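Local coordinates for chromatin structure-remodeling complex subunit RSC2 (Saccharomyces cerevisiae, PDB 4BB7), which serves in the RSC chromatin-remodelling complex, which positions nucleosomes and regulates transcription, and contributes a BAH domain that binds histone H3, at residues I107-T110 with R111-G115. Residues are numbered along the deposited sequence; the frame is centred on the assembly and turned at random.
Sequences IHFT and RYQRG
Ile-107 packs against Arg-111 and Tyr-112 in the helix that follows. Its CD1 lies 3.6 Å from Tyr-112 CB, while its CG2 sits 3.8 Å from Tyr-112 CG, at the root of the ring. With CG1 anti to the backbone N (chi1 -166°), the long branch runs out across the aliphatic part of Arg-111, and CD1 comes over one face of the guanidinium, offset toward its rim. That arginine is stretched from CG to NE, and its NE, NH2 and NH1 hydrogen-bond to Thr-160 OG1, Ala-159 O and Tyr-105 OH. The backbone here leaves strand 100-108 of the BAH domain's sheet and turns straight into the short helix 109-114, with His-108 at the N-cap position. The carbonyl O of His-108 takes a fairly straight bond from Tyr-112 N at 3.0 Å and a weak one from Arg-111 N at 2.8 Å. Further along the helix, the extended Gln-113 side chain lays its amide beside the Phe-109 ring, Gln-113 CD 3.7 Å from Phe-109 CE2, the two planes 29° apart. Cut back to an alanine, position 113 would keep only CB, and the Phe-109 ring around CE2 and CZ would probably lose the amide that covers it. Phe-109 also stacks with Tyr-82 and meets Phe-168, ring planes at about 60°. Arg-114, bent at chi2 and chi3, folds back until its CD lies 3.1 Å from Thr-110 O, a carbon contact and not a hydrogen bond.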
ATOM      1  N   ILE A 107      25.670  -1.490  -6.961  1.00 27.23           N
ATOM      2  CA  ILE A 107      26.248  -2.123  -8.145  1.00 32.57           C
ATOM      3  C   ILE A 107      26.203  -3.652  -8.050  1.00 31.12           C
ATOM      4  O   ILE A 107      26.252  -4.221  -6.959  1.00 26.59           O
ATOM      5  CB  ILE A 107      27.702  -1.650  -8.394  1.00 28.22           C
ATOM      6  CG1 ILE A 107      28.169  -2.050  -9.795  1.00 29.51           C
ATOM      7  CG2 ILE A 107      28.642  -2.207  -7.341  1.00 29.56           C
ATOM      8  CD1 ILE A 107      29.555  -1.552 -10.139  1.00 29.04           C
ATOM      9  N   HIS A 108      26.099  -4.306  -9.203  1.00 29.34           N
ATOM     10  CA  HIS A 108      26.051  -5.762  -9.263  1.00 28.03           C
ATOM     11  C   HIS A 108      27.452  -6.365  -9.157  1.00 29.98           C
ATOM     12  O   HIS A 108      28.347  -6.012  -9.925  1.00 30.03           O
ATOM     13  CB  HIS A 108      25.378  -6.212 -10.560  1.00 26.03           C
ATOM     14  CG  HIS A 108      25.153  -7.689 -10.640  1.00 31.73           C
ATOM     15  ND1 HIS A 108      25.365  -8.414 -11.793  1.00 26.81           N
ATOM     16  CD2 HIS A 108      24.735  -8.578  -9.708  1.00 27.09           C
ATOM     17  CE1 HIS A 108      25.086  -9.685 -11.568  1.00 29.61           C
ATOM     18  NE2 HIS A 108      24.702  -9.812 -10.310  1.00 25.18           N
ATOM     19  N   PHE A 109      27.637  -7.279  -8.209  1.00 28.48           N
ATOM     20  CA  PHE A 109      28.960  -7.841  -7.945  1.00 31.66           C
ATOM     21  C   PHE A 109      29.723  -8.246  -9.200  1.00 30.51           C
ATOM     22  O   PHE A 109      30.895  -7.910  -9.356  1.00 34.00           O
ATOM     23  CB  PHE A 109      28.881  -9.039  -6.999  1.00 32.87           C
ATOM     24  CG  PHE A 109      30.201  -9.728  -6.792  1.00 32.16           C
ATOM     25  CD1 PHE A 109      31.238  -9.084  -6.126  1.00 28.30           C
ATOM     26  CD2 PHE A 109      30.412 -11.013  -7.264  1.00 29.36           C
ATOM     27  CE1 PHE A 109      32.459  -9.713  -5.933  1.00 31.00           C
ATOM     28  CE2 PHE A 109      31.632 -11.650  -7.075  1.00 28.95           C
ATOM     29  CZ  PHE A 109      32.656 -10.998  -6.410  1.00 31.06           C
ATOM     30  N   THR A 110      29.064  -8.976 -10.088  1.00 27.38           N
ATOM     31  CA  THR A 110      29.734  -9.465 -11.287  1.00 35.46           C
ATOM     32  C   THR A 110      30.298  -8.309 -12.120  1.00 35.67           C
ATOM     33  O   THR A 110      31.357  -8.435 -12.733  1.00 34.12           O
ATOM     34  CB  THR A 110      28.796 -10.333 -12.146  1.00 37.81           C
ATOM     35  OG1 THR A 110      28.097 -11.262 -11.304  1.00 37.78           O
ATOM     36  CG2 THR A 110      29.588 -11.100 -13.190  1.00 37.31           C
ATOM     37  N   ARG A 111      29.590  -7.182 -12.120  1.00 33.86           N
ATOM     38  CA  ARG A 111      30.038  -5.977 -12.818  1.00 33.61           C
ATOM     39  C   ARG A 111      31.183  -5.267 -12.080  1.00 36.79           C
ATOM     40  O   ARG A 111      32.242  -5.008 -12.661  1.00 30.70           O
ATOM     41  CB  ARG A 111      28.860  -5.024 -13.033  1.00 34.30           C
ATOM     42  CG  ARG A 111      29.229  -3.653 -13.567  1.00 29.00           C
ATOM     43  CD  ARG A 111      27.980  -2.796 -13.740  1.00 35.06           C
ATOM     44  NE  ARG A 111      28.295  -1.427 -14.142  1.00 41.36           N
ATOM     45  CZ  ARG A 111      27.583  -0.360 -13.789  1.00 36.33           C
ATOM     46  NH1 ARG A 111      26.511  -0.498 -13.021  1.00 26.58           N
ATOM     47  NH2 ARG A 111      27.949   0.846 -14.202  1.00 39.57           N
ATOM     48  N   TYR A 112      30.972  -4.960 -10.802  1.00 34.98           N
ATOM     49  CA  TYR A 112      32.011  -4.343  -9.976  1.00 35.75           C
ATOM     50  C   TYR A 112      33.270  -5.213  -9.979  1.00 34.67           C
ATOM     51  O   TYR A 112      34.367  -4.758  -9.645  1.00 31.68           O
ATOM     52  CB  TYR A 112      31.508  -4.151  -8.541  1.00 32.47           C
ATOM     53  CG  TYR A 112      32.279  -3.125  -7.739  1.00 30.53           C
ATOM     54  CD1 TYR A 112      33.080  -2.181  -8.365  1.00 32.10           C
ATOM     55  CD2 TYR A 112      32.210  -3.107  -6.350  1.00 39.55           C
ATOM     56  CE1 TYR A 112      33.786  -1.241  -7.632  1.00 35.28           C
ATOM     57  CE2 TYR A 112      32.911  -2.169  -5.605  1.00 31.06           C
ATOM     58  CZ  TYR A 112      33.697  -1.239  -6.252  1.00 39.91           C
ATOM     59  OH  TYR A 112      34.397  -0.307  -5.521  1.00 39.49           O
ATOM     60  N   GLN A 113      33.095  -6.472 -10.361  1.00 33.00           N
ATOM     61  CA  GLN A 113      34.192  -7.429 -10.397  1.00 34.48           C
ATOM     62  C   GLN A 113      35.120  -7.139 -11.573  1.00 36.98           C
ATOM     63  O   GLN A 113      36.336  -7.299 -11.474  1.00 36.92           O
ATOM     64  CB  GLN A 113      33.630  -8.849 -10.505  1.00 35.94           C
ATOM     65  CG  GLN A 113      34.506  -9.921  -9.894  1.00 37.81           C
ATOM     66  CD  GLN A 113      33.904 -11.304 -10.035  1.00 40.49           C
ATOM     67  OE1 GLN A 113      32.813 -11.463 -10.583  1.00 35.22           O
ATOM     68  NE2 GLN A 113      34.615 -12.315  -9.541  1.00 38.77           N
ATOM     69  N   ARG A 114      34.531  -6.701 -12.682  1.00 34.05           N
ATOM     70  CA  ARG A 114      35.267  -6.451 -13.916  1.00 33.30           C
ATOM     71  C   ARG A 114      35.816  -5.033 -13.977  1.00 41.38           C
ATOM     72  O   ARG A 114      36.855  -4.790 -14.589  1.00 48.42           O
ATOM     73  CB  ARG A 114      34.364  -6.684 -15.130  1.00 39.46           C
ATOM     74  CG  ARG A 114      33.905  -8.120 -15.326  1.00 44.76           C
ATOM     75  CD  ARG A 114      32.407  -8.179 -15.589  1.00 44.48           C
ATOM     76  NE  ARG A 114      31.944  -7.040 -16.379  1.00 41.60           N
ATOM     77  CZ  ARG A 114      30.669  -6.801 -16.670  1.00 46.38           C
ATOM     78  NH1 ARG A 114      29.721  -7.625 -16.238  1.00 47.03           N
ATOM     79  NH2 ARG A 114      30.339  -5.737 -17.390  1.00 40.20           N
ATOM     80  N   GLY A 115      35.109  -4.095 -13.358  1.00 33.05           N
ATOM     81  CA  GLY A 115      35.523  -2.707 -13.393  1.00 33.05           C
ATOM     82  C   GLY A 115      34.677  -1.802 -12.523  1.00 40.08           C
ATOM     83  O   GLY A 115      34.121  -2.233 -11.513  1.00 40.47           O
TER